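Local coordinates for protein Polyphosphate:AMP phosphotransferase (Pseudomonas aeruginosa PAO1, PDB 3CZP) that uses inorganic polyphosphate as the phosphoryl donor to convert AMP to ADP and, less efficiently, GMP to GDP, with magnesium as cofactor, at residues N49-A54 with K159-R164; R95-K100 with Y346-W351; R118-I123 with S179-K184; F409-D414 with V480-T485. All blocks are in the same frame, centred on the assembly; numbering follows the deposited sequence.

Interaction 1: N49-A54 with K159-R164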
# COMPACT_ATOMS: atom_id res chain seq x y z
N ASN A 49 19.30 13.04 -12.38
CA ASN A 49 19.44 12.79 -13.78
C ASN A 49 20.76 13.33 -14.33
O ASN A 49 21.48 14.02 -13.60
CB ASN A 49 18.30 13.50 -14.50
CG ASN A 49 16.91 12.84 -14.26
OD1 ASN A 49 16.10 13.38 -13.49
ND2 ASN A 49 16.63 11.71 -14.94
N GLY A 50 21.10 12.98 -15.57
CA GLY A 50 22.28 13.47 -16.22
C GLY A 50 23.23 12.44 -16.81
O GLY A 50 22.85 11.33 -17.12
N ILE A 51 24.47 12.86 -16.95
CA ILE A 51 25.47 12.08 -17.69
C ILE A 51 26.03 11.01 -16.75
O ILE A 51 26.23 11.27 -15.56
CB ILE A 51 26.61 12.98 -18.26
CG1 ILE A 51 26.01 14.08 -19.13
CG2 ILE A 51 27.62 12.17 -19.07
CD1 ILE A 51 25.13 13.54 -20.30
N GLU A 52 26.20 9.80 -17.31
CA GLU A 52 26.91 8.69 -16.70
C GLU A 52 28.29 9.19 -16.26
O GLU A 52 29.04 9.77 -17.07
CB GLU A 52 27.09 7.60 -17.76
CG GLU A 52 28.03 6.44 -17.45
CD GLU A 52 27.32 5.20 -16.97
OE1 GLU A 52 26.39 5.33 -16.14
OE2 GLU A 52 27.72 4.09 -17.44
N GLY A 53 28.61 9.00 -14.98
CA GLY A 53 29.95 9.35 -14.49
C GLY A 53 30.05 10.75 -13.90
O GLY A 53 31.15 11.18 -13.51
N ALA A 54 28.91 11.45 -13.82
CA ALA A 54 28.85 12.83 -13.38
C ALA A 54 28.56 12.96 -11.89
O ALA A 54 28.34 14.07 -11.40
CB ALA A 54 27.83 13.61 -14.21
N LYS A 159 34.32 15.91 -23.68
CA LYS A 159 35.75 15.83 -23.32
C LYS A 159 35.96 15.32 -21.90
O LYS A 159 36.88 14.54 -21.65
CB LYS A 159 36.41 17.22 -23.42
CG LYS A 159 37.24 17.42 -24.65
CD LYS A 159 38.03 18.76 -24.62
CE LYS A 159 38.23 19.34 -26.04
NZ LYS A 159 38.31 18.28 -27.08
N GLN A 160 35.12 15.78 -20.98
CA GLN A 160 35.20 15.37 -19.57
C GLN A 160 34.74 13.92 -19.45
O GLN A 160 35.42 13.12 -18.85
CB GLN A 160 34.35 16.28 -18.67
CG GLN A 160 34.98 17.66 -18.33
CD GLN A 160 33.98 18.64 -17.71
OE1 GLN A 160 32.77 18.53 -17.90
NE2 GLN A 160 34.49 19.60 -16.97
N LEU A 161 33.59 13.57 -20.05
CA LEU A 161 33.18 12.16 -20.15
C LEU A 161 34.30 11.27 -20.72
O LEU A 161 34.62 10.24 -20.17
CB LEU A 161 31.92 12.01 -21.00
CG LEU A 161 31.44 10.55 -21.15
CD1 LEU A 161 30.87 10.04 -19.83
CD2 LEU A 161 30.44 10.42 -22.28
N LYS A 162 34.87 11.69 -21.84
CA LYS A 162 35.96 10.97 -22.48
C LYS A 162 37.06 10.50 -21.53
O LYS A 162 37.55 9.37 -21.63
CB LYS A 162 36.56 11.87 -23.58
CG LYS A 162 35.60 12.12 -24.81
CD LYS A 162 36.11 11.44 -26.11
CE LYS A 162 35.29 11.83 -27.34
NZ LYS A 162 34.06 10.97 -27.52
N GLU A 163 37.46 11.36 -20.60
CA GLU A 163 38.52 11.02 -19.63
C GLU A 163 38.01 10.04 -18.55
O GLU A 163 38.73 9.12 -18.15
CB GLU A 163 39.10 12.28 -18.95
CG GLU A 163 39.45 13.48 -19.86
CD GLU A 163 40.80 13.34 -20.58
OE1 GLU A 163 41.82 12.97 -19.94
OE2 GLU A 163 40.85 13.64 -21.80
N ARG A 164 36.76 10.22 -18.11
CA ARG A 164 36.18 9.46 -16.99
C ARG A 164 36.14 7.94 -17.24
O ARG A 164 35.63 7.47 -18.27
CB ARG A 164 34.79 9.99 -16.65
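Leu161 reaches from its short helix to the turn at Ile51 and Glu52, and one methyl group, CD1, makes both close contacts. It lies 3.3 Å from the carbonyl oxygen Glu52 O and 4.0 Å from Ile51 CG2, the two side chains roughly perpendicular. Leucine CG stands anti to the backbone N (chi1 179°), which carries the branched end out from the helix to the loop. The meeting is purely apolar on the leucine side: the methyl buries Glu52 O, for which the model contains no hydrogen-bonding partner. Behind this contact the loop holds its own shape. Ile51 to Ala54 form a type II beta turn, closed by Ala54 N bonding to Ile51 O at 3.2 Å, with Gly53 taking the positive phi (93°) that the third position of such a turn requires. The sequence from Gly50 to Lys56 matches the GxxxxGK core of the Walker A motif, consistent with a P-loop after the central strand 44-50; Gly50 O accepts a hydrogen bond from Lys56 NZ. This is the N-terminal of two fused PPK2 domains, the one that seems to be catalytically inactive. Farther out, helix 186-203 backs the contact: Tyr189 touches both Ile51 and Leu161, while Phe192 and Val193 also pack on Ile51. On the strand side, Ile51 is joined to Phe154 by backbone hydrogen bonding.

Interaction 2: R95-K100 with Y346-W351. With ACT (acetate ion), chain F.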
# COMPACT_ATOMS: atom_id res chain seq x y z
N ARG A 95 2.81 5.41 -6.59
CA ARG A 95 2.95 4.45 -5.53
C ARG A 95 4.09 4.81 -4.57
O ARG A 95 4.01 4.52 -3.35
CB ARG A 95 3.11 3.02 -6.10
CG ARG A 95 3.49 2.04 -5.06
CD ARG A 95 3.04 0.66 -5.21
NE ARG A 95 3.94 -0.12 -6.01
CZ ARG A 95 3.92 -1.45 -6.06
NH1 ARG A 95 3.11 -2.17 -5.30
NH2 ARG A 95 4.77 -2.06 -6.84
N ARG A 96 5.14 5.45 -5.09
CA ARG A 96 6.34 5.78 -4.27
C ARG A 96 6.47 7.23 -3.88
O ARG A 96 7.50 7.62 -3.30
CB ARG A 96 7.65 5.39 -4.97
CG ARG A 96 7.77 3.96 -5.43
CD ARG A 96 7.44 3.00 -4.35
NE ARG A 96 7.52 1.63 -4.89
CZ ARG A 96 7.12 0.50 -4.25
NH1 ARG A 96 6.58 0.54 -3.02
NH2 ARG A 96 7.31 -0.70 -4.85
N LEU A 97 5.43 8.03 -4.06
CA LEU A 97 5.54 9.41 -3.63
C LEU A 97 5.76 9.44 -2.11
O LEU A 97 5.14 8.66 -1.39
CB LEU A 97 4.37 10.23 -4.10
CG LEU A 97 4.18 10.37 -5.61
CD1 LEU A 97 2.93 11.17 -5.85
CD2 LEU A 97 5.36 11.05 -6.38
N PRO A 98 6.66 10.35 -1.60
CA PRO A 98 6.86 10.41 -0.16
C PRO A 98 5.77 11.25 0.46
O PRO A 98 5.33 12.19 -0.15
CB PRO A 98 8.18 11.15 -0.01
CG PRO A 98 8.28 11.95 -1.28
CD PRO A 98 7.45 11.38 -2.31
N PRO A 99 5.30 10.89 1.65
CA PRO A 99 4.28 11.63 2.35
C PRO A 99 4.77 13.01 2.84
O PRO A 99 5.98 13.28 2.97
CB PRO A 99 3.93 10.72 3.53
CG PRO A 99 5.07 9.72 3.63
CD PRO A 99 5.79 9.69 2.35
N LYS A 100 3.85 13.87 3.17
CA LYS A 100 4.19 15.11 3.81
C LYS A 100 5.15 14.92 4.95
O LYS A 100 4.99 13.96 5.76
CB LYS A 100 2.91 15.78 4.31
CG LYS A 100 2.00 16.19 3.19
CD LYS A 100 0.69 16.74 3.75
CE LYS A 100 -0.31 17.04 2.65
NZ LYS A 100 -1.57 17.55 3.25
N TYR A 346 -4.01 14.76 -3.93
CA TYR A 346 -5.38 14.31 -4.16
C TYR A 346 -5.56 13.00 -4.97
O TYR A 346 -6.23 12.08 -4.48
CB TYR A 346 -6.19 15.43 -4.83
CG TYR A 346 -7.64 15.09 -5.07
CD1 TYR A 346 -8.52 14.91 -3.98
CD2 TYR A 346 -8.15 14.98 -6.34
CE1 TYR A 346 -9.89 14.57 -4.19
CE2 TYR A 346 -9.51 14.68 -6.54
CZ TYR A 346 -10.36 14.49 -5.47
OH TYR A 346 -11.70 14.17 -5.71
N LEU A 347 -4.97 12.89 -6.16
CA LEU A 347 -5.26 11.68 -7.02
C LEU A 347 -4.61 10.42 -6.54
O LEU A 347 -4.92 9.36 -7.04
CB LEU A 347 -4.88 11.94 -8.48
CG LEU A 347 -5.81 12.98 -9.14
CD1 LEU A 347 -5.30 13.43 -10.49
CD2 LEU A 347 -7.34 12.45 -9.13
N TRP A 348 -3.62 10.52 -5.65
CA TRP A 348 -2.96 9.35 -5.08
C TRP A 348 -3.94 8.29 -4.57
O TRP A 348 -3.75 7.08 -4.80
CB TRP A 348 -1.99 9.82 -3.96
CG TRP A 348 -1.13 8.76 -3.37
CD1 TRP A 348 0.15 8.42 -3.71
CD2 TRP A 348 -1.45 7.97 -2.23
NE1 TRP A 348 0.62 7.41 -2.92
CE2 TRP A 348 -0.34 7.13 -1.97
CE3 TRP A 348 -2.57 7.88 -1.39
CZ2 TRP A 348 -0.32 6.21 -0.92
CZ3 TRP A 348 -2.53 6.98 -0.31
CH2 TRP A 348 -1.42 6.15 -0.10
N ARG A 349 -4.97 8.74 -3.87
CA ARG A 349 -5.99 7.86 -3.31
C ARG A 349 -6.72 7.09 -4.41
O ARG A 349 -7.16 5.97 -4.17
CB ARG A 349 -6.99 8.65 -2.47
CG ARG A 349 -7.62 9.83 -3.20
CD ARG A 349 -8.46 10.68 -2.26
NE ARG A 349 -7.66 11.72 -1.61
CZ ARG A 349 -8.18 12.77 -0.99
NH1 ARG A 349 -9.50 12.94 -0.94
NH2 ARG A 349 -7.38 13.67 -0.43
N PHE A 350 -6.84 7.69 -5.59
CA PHE A 350 -7.53 7.01 -6.69
C PHE A 350 -6.63 6.12 -7.48
O PHE A 350 -7.03 5.02 -7.83
CB PHE A 350 -8.24 8.04 -7.56
CG PHE A 350 -9.17 8.86 -6.75
CD1 PHE A 350 -10.31 8.28 -6.28
CD2 PHE A 350 -8.84 10.16 -6.37
CE1 PHE A 350 -11.19 9.00 -5.46
CE2 PHE A 350 -9.72 10.90 -5.55
CZ PHE A 350 -10.84 10.30 -5.07
N TRP A 351 -5.42 6.59 -7.77
CA TRP A 351 -4.43 5.77 -8.48
C TRP A 351 -4.19 4.40 -7.82
O TRP A 351 -3.83 3.41 -8.49
CB TRP A 351 -3.11 6.56 -8.63
CG TRP A 351 -3.00 7.37 -9.89
CD1 TRP A 351 -3.15 8.73 -10.00
CD2 TRP A 351 -2.79 6.88 -11.22
NE1 TRP A 351 -3.01 9.11 -11.31
CE2 TRP A 351 -2.75 8.00 -12.07
CE3 TRP A 351 -2.62 5.60 -11.77
CZ2 TRP A 351 -2.57 7.87 -13.46
CZ3 TRP A 351 -2.43 5.49 -13.13
CH2 TRP A 351 -2.39 6.62 -13.96
C ACT F . 5.57 -3.43 -2.33
O ACT F . 6.43 -2.55 -2.47
OXT ACT F . 5.84 -4.49 -2.91
CH3 ACT F . 4.32 -3.22 -1.54
O HOH W 1 3.32 6.61 -1.77
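The interface between the two fused PPK2 domains brings the backbone carbonyls of Arg95 and Leu97 near Trp348 through a bridging water. Trp348 NE1 donates to this water at 3.0 Å, and the water sits 2.7 Å from Arg95 O and 2.8 Å from Leu97 O, though it cannot serve every acceptor around it at once. Arg95 O is near the indole plane at its edge, yet 4.5 Å from Trp348 NE1, a gap the water spans. Direct apolar contact is slight: Leu97 CD1 approaches Trp348 CD1 at 4.5 Å. Trp348 owes its reach to a CG anti to the backbone N (chi1 -174°). On the side of 95-100 turned away from the indole, Arg96 holds one oxygen of an acetate, probably from the crystallisation liquor, by a fork: NH1 and NH2 each lie 3.1 Å from acetate O, in the guanidinium plane. Arg95 NE lies over one face of that guanidinium, while Arg95 NH2 forms salt bridges with Glu84 and with Glu83 of the second subunit, so this corner also joins the dimer. Around the contact, Trp94 of helix 91-96 touches Trp348 and stacks with Trp351, and Leu142 of helix 125-144 packs against Leu97.

Interaction 3: R118-I123 with S179-K184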
# COMPACT_ATOMS: atom_id res chain seq x y z
N ARG A 118 14.08 7.44 -26.35
CA ARG A 118 14.34 8.24 -27.57
C ARG A 118 15.73 7.99 -28.10
O ARG A 118 15.90 7.68 -29.28
CB ARG A 118 14.08 9.70 -27.28
CG ARG A 118 14.03 10.62 -28.45
CD ARG A 118 12.92 10.25 -29.33
NE ARG A 118 12.92 10.97 -30.55
CZ ARG A 118 13.32 10.48 -31.73
NH1 ARG A 118 13.84 9.25 -31.82
NH2 ARG A 118 13.22 11.26 -32.80
N VAL A 119 16.74 8.03 -27.22
CA VAL A 119 18.11 7.83 -27.63
C VAL A 119 18.29 6.45 -28.26
O VAL A 119 19.00 6.30 -29.23
CB VAL A 119 19.11 8.02 -26.46
CG1 VAL A 119 20.52 7.50 -26.85
CG2 VAL A 119 19.14 9.53 -26.00
N GLU A 120 17.56 5.46 -27.75
CA GLU A 120 17.60 4.09 -28.27
C GLU A 120 16.69 3.82 -29.46
O GLU A 120 16.73 2.74 -30.06
CB GLU A 120 17.25 3.14 -27.14
CG GLU A 120 18.33 3.04 -26.09
CD GLU A 120 19.53 2.26 -26.62
OE1 GLU A 120 19.47 1.01 -26.67
OE2 GLU A 120 20.52 2.88 -27.03
N GLY A 121 15.87 4.80 -29.82
CA GLY A 121 14.95 4.65 -30.93
C GLY A 121 13.71 3.84 -30.64
O GLY A 121 13.02 3.42 -31.57
N HIS A 122 13.38 3.64 -29.37
CA HIS A 122 12.15 2.94 -29.02
C HIS A 122 10.90 3.78 -29.27
O HIS A 122 9.88 3.23 -29.59
CB HIS A 122 12.18 2.46 -27.59
CG HIS A 122 13.34 1.56 -27.32
ND1 HIS A 122 13.82 1.32 -26.05
CD2 HIS A 122 14.15 0.87 -28.17
CE1 HIS A 122 14.88 0.53 -26.13
NE2 HIS A 122 15.10 0.24 -27.40
N ILE A 123 10.98 5.10 -29.11
CA ILE A 123 9.85 5.99 -29.35
C ILE A 123 10.24 7.07 -30.36
O ILE A 123 11.41 7.40 -30.52
CB ILE A 123 9.31 6.65 -28.07
CG1 ILE A 123 10.36 7.55 -27.36
CG2 ILE A 123 8.73 5.61 -27.08
CD1 ILE A 123 9.78 8.32 -26.18
N SER A 179 24.04 1.85 -16.11
CA SER A 179 23.24 2.45 -17.21
C SER A 179 23.01 1.47 -18.37
O SER A 179 23.93 0.73 -18.76
CB SER A 179 23.91 3.72 -17.75
OG SER A 179 23.14 4.27 -18.82
N PRO A 180 21.78 1.44 -18.93
CA PRO A 180 21.51 0.59 -20.10
C PRO A 180 22.10 1.11 -21.44
O PRO A 180 22.19 0.34 -22.41
CB PRO A 180 19.98 0.52 -20.14
CG PRO A 180 19.51 1.74 -19.44
CD PRO A 180 20.59 2.18 -18.48
N LEU A 181 22.51 2.39 -21.47
CA LEU A 181 23.19 3.00 -22.64
C LEU A 181 24.71 2.78 -22.61
O LEU A 181 25.33 2.78 -21.53
CB LEU A 181 22.92 4.52 -22.70
CG LEU A 181 21.53 5.07 -23.00
CD1 LEU A 181 21.55 6.59 -22.84
CD2 LEU A 181 21.02 4.66 -24.40
N ASP A 182 25.30 2.59 -23.80
CA ASP A 182 26.76 2.45 -23.94
C ASP A 182 27.36 3.82 -24.14
O ASP A 182 27.43 4.33 -25.26
CB ASP A 182 27.13 1.53 -25.13
CG ASP A 182 28.64 1.27 -25.26
OD1 ASP A 182 29.46 1.93 -24.57
OD2 ASP A 182 29.02 0.39 -26.06
N TRP A 183 27.83 4.40 -23.05
CA TRP A 183 28.38 5.72 -23.08
C TRP A 183 29.74 5.82 -23.78
O TRP A 183 30.22 6.90 -24.00
CB TRP A 183 28.39 6.30 -21.68
CG TRP A 183 27.02 6.59 -21.14
CD1 TRP A 183 26.20 5.74 -20.52
CD2 TRP A 183 26.33 7.83 -21.22
NE1 TRP A 183 25.05 6.35 -20.19
CE2 TRP A 183 25.10 7.65 -20.61
CE3 TRP A 183 26.64 9.07 -21.75
CZ2 TRP A 183 24.18 8.65 -20.52
CZ3 TRP A 183 25.74 10.05 -21.65
CH2 TRP A 183 24.53 9.85 -21.04
N LYS A 184 30.34 4.69 -24.13
CA LYS A 184 31.58 4.66 -24.91
C LYS A 184 31.39 5.14 -26.35
O LYS A 184 32.29 5.71 -26.96
CB LYS A 184 32.20 3.26 -24.96
CG LYS A 184 32.71 2.74 -23.65
CD LYS A 184 33.28 1.33 -23.76
CE LYS A 184 33.80 0.89 -22.39
NZ LYS A 184 34.36 -0.49 -22.39
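Glu120 and Leu181 bring their CA atoms to 8.0 Å where the chain leaves helix 110-119 through a Schellman motif, Gly121 adopting a positive phi (78°) and its N bonding back to Arg118 O. Leu181 meets this helix end with a single methyl. Its CD2 lies 3.8 Å from Val119 CG1 and 3.2 Å from Glu120 OE2, with Glu120 CG at 3.6 Å from the same CD2. The glutamate and leucine side chains run alongside one another, pointing opposite ways. A bend at chi2 (-73°) folds the glutamate so that CG, CD and OE2 all rest against the methyl CD2, a contact of shape and not of charge, though Glu120 also touches a crystal neighbour that may help set this pose. The loop bearing Leu181 is braced from within. Ser179 OG receives Trp183 NE1 at 3.1 Å, almost exactly in the indole plane, and more weakly Leu181 N. One step on, Asp182 OD1 accepts from Lys184 N at 2.9 Å on its anti side, tilted 34° from the carboxylate plane, an Asx turn before helix 186-203. Phe192 of that helix touches Val119 and Leu181 and meets the Trp183 ring edge-to-face, while Tyr116 touches Leu181 from helix 110-119. The contact joins the C-terminal end of helix 110-119 to the loop before helix 186-203 in the P-loop kinase fold of the N-terminal PPK2 domain.

Interaction 4: F409-D414 with V480-T485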
# COMPACT_ATOMS: atom_id res chain seq x y z
N PHE A 409 -20.95 7.63 -14.94
CA PHE A 409 -22.39 7.78 -14.83
C PHE A 409 -22.76 8.89 -13.84
O PHE A 409 -22.30 8.91 -12.71
CB PHE A 409 -23.04 6.45 -14.35
CG PHE A 409 -22.85 5.27 -15.32
CD1 PHE A 409 -23.55 5.20 -16.52
CD2 PHE A 409 -21.97 4.25 -15.02
CE1 PHE A 409 -23.37 4.17 -17.38
CE2 PHE A 409 -21.81 3.19 -15.89
CZ PHE A 409 -22.51 3.16 -17.06
N TRP A 410 -23.65 9.78 -14.26
CA TRP A 410 -24.31 10.69 -13.38
C TRP A 410 -25.75 10.26 -13.36
O TRP A 410 -26.44 10.40 -14.36
CB TRP A 410 -24.23 12.16 -13.84
CG TRP A 410 -25.05 13.00 -12.96
CD1 TRP A 410 -26.34 13.44 -13.18
CD2 TRP A 410 -24.71 13.41 -11.62
NE1 TRP A 410 -26.80 14.14 -12.06
CE2 TRP A 410 -25.83 14.14 -11.10
CE3 TRP A 410 -23.58 13.24 -10.82
CZ2 TRP A 410 -25.83 14.69 -9.82
CZ3 TRP A 410 -23.59 13.80 -9.53
CH2 TRP A 410 -24.70 14.50 -9.04
N LEU A 411 -26.18 9.72 -12.24
CA LEU A 411 -27.57 9.31 -12.09
C LEU A 411 -28.38 10.51 -11.63
O LEU A 411 -28.21 11.02 -10.52
CB LEU A 411 -27.74 8.12 -11.13
CG LEU A 411 -27.65 6.72 -11.77
CD1 LEU A 411 -26.34 6.49 -12.48
CD2 LEU A 411 -27.88 5.65 -10.65
N ALA A 412 -29.31 10.92 -12.49
CA ALA A 412 -30.09 12.13 -12.27
C ALA A 412 -31.51 11.77 -11.82
O ALA A 412 -32.16 10.94 -12.44
CB ALA A 412 -30.09 12.99 -13.54
N ILE A 413 -31.96 12.40 -10.73
CA ILE A 413 -33.35 12.30 -10.31
C ILE A 413 -33.83 13.72 -10.01
O ILE A 413 -32.99 14.63 -9.84
CB ILE A 413 -33.61 11.38 -9.06
CG1 ILE A 413 -32.94 11.90 -7.80
CG2 ILE A 413 -33.25 9.90 -9.31
CD1 ILE A 413 -33.04 10.90 -6.58
N ASP A 414 -35.16 13.93 -9.95
CA ASP A 414 -35.67 15.25 -9.58
C ASP A 414 -35.89 15.35 -8.07
O ASP A 414 -35.73 14.35 -7.35
CB ASP A 414 -36.88 15.68 -10.41
CG ASP A 414 -38.05 14.71 -10.31
OD1 ASP A 414 -38.24 14.16 -9.22
OD2 ASP A 414 -38.76 14.52 -11.34
N VAL A 480 -30.78 -0.72 -16.67
CA VAL A 480 -30.51 -1.27 -18.00
C VAL A 480 -29.60 -0.35 -18.78
O VAL A 480 -28.68 -0.79 -19.44
CB VAL A 480 -31.84 -1.57 -18.76
CG1 VAL A 480 -31.55 -2.02 -20.17
CG2 VAL A 480 -32.67 -2.61 -17.95
N LYS A 481 -29.83 0.95 -18.69
CA LYS A 481 -28.97 1.94 -19.34
C LYS A 481 -27.49 1.86 -18.86
O LYS A 481 -26.55 1.92 -19.67
CB LYS A 481 -29.56 3.33 -19.13
CG LYS A 481 -28.74 4.44 -19.70
CD LYS A 481 -29.49 5.74 -19.76
CE LYS A 481 -28.71 6.80 -20.60
NZ LYS A 481 -29.58 7.90 -21.10
N VAL A 482 -27.29 1.65 -17.56
CA VAL A 482 -25.95 1.52 -16.99
C VAL A 482 -25.26 0.30 -17.61
O VAL A 482 -24.13 0.39 -18.12
CB VAL A 482 -26.00 1.40 -15.42
CG1 VAL A 482 -24.71 0.85 -14.88
CG2 VAL A 482 -26.31 2.78 -14.76
N LEU A 483 -25.95 -0.83 -17.58
CA LEU A 483 -25.40 -2.05 -18.14
C LEU A 483 -25.14 -1.86 -19.64
O LEU A 483 -24.05 -2.13 -20.12
CB LEU A 483 -26.32 -3.25 -17.89
CG LEU A 483 -26.15 -4.03 -16.58
CD1 LEU A 483 -27.48 -4.63 -16.20
CD2 LEU A 483 -25.09 -5.11 -16.69
N ARG A 484 -26.13 -1.35 -20.37
CA ARG A 484 -25.96 -1.21 -21.83
C ARG A 484 -24.76 -0.32 -22.21
O ARG A 484 -24.06 -0.61 -23.16
CB ARG A 484 -27.18 -0.63 -22.44
CG ARG A 484 -27.23 -0.73 -23.95
CD ARG A 484 -28.54 -0.18 -24.46
NE ARG A 484 -29.68 -1.08 -24.29
CZ ARG A 484 -30.79 -0.82 -23.57
NH1 ARG A 484 -31.77 -1.71 -23.55
NH2 ARG A 484 -30.89 0.28 -22.82
N THR A 485 -24.56 0.75 -21.45
CA THR A 485 -23.44 1.65 -21.67
C THR A 485 -22.09 0.99 -21.46
O THR A 485 -21.15 1.16 -22.27
CB THR A 485 -23.50 2.88 -20.77
OG1 THR A 485 -24.74 3.58 -20.95
CG2 THR A 485 -22.32 3.83 -21.09
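Phe409 lays one face of its ring under the methyl Val482 CG1, a CH-pi contact with the carbon 4.1 Å from the ring centroid and 24° off the normal. The far end of the ring pushes on to the helix backbone, Phe409 CZ standing 3.4 Å from Val482 O. At the rim, Thr485 comes from the opposite direction, its CB 3.6 Å from Phe409 CE1 and its hydroxyl near the ring plane. Val482 spreads its branches: CG1 lies over the ring face, while CG2 touches Phe409 CD1 and also approaches Leu411 CD1 at 4.4 Å. These residues join strand 404-412 of the parallel sheet to the C-terminal helix 475-496, whose local axis runs nearly antiparallel to the strand (166°) at 10.7 Å. Phe305 on the neighbouring strand 300-307 touches both Phe409 and Val482, and Val470 of strand 467-471 touches Phe409 and Leu411. Thr485 OG1 hydrogen-bonds to Lys481 O at 2.8 Å, from the opposite face of that carbonyl to Thr485 N. With that hydroxyl satisfied, Thr485 can face the aromatic edge; residues 409-412 and 480-485 adhere by dispersion and fit, while a salt bridge from Lys481 to Glu471 gives a polar tie to the next strand.

How the interactions relate
The four contacts sample both PPK2 domains and the seam between them. Interactions 1 and 3 adjoin, their centres about 15 Å apart: Ile51 CD1 lies 3.8 Å from Trp183 CZ3, so the loop 179-184 links the P-loop region to helix 110-119. Interaction 2, where the domains meet, lies about 30 Å from interactions 3 and 4, centre to centre. Interaction 4, in the C-terminal domain, is about 59 Å from interaction 1 between centres. The two sheets share the strand order 2-3-1-4-5, so strand 300-307 beside interaction 4 corresponds to strand 44-50 of interaction 1. A glycerol, probably from the crystallisation liquor though such molecules can mark pockets, lies about 6 Å from the Leu411 side chain.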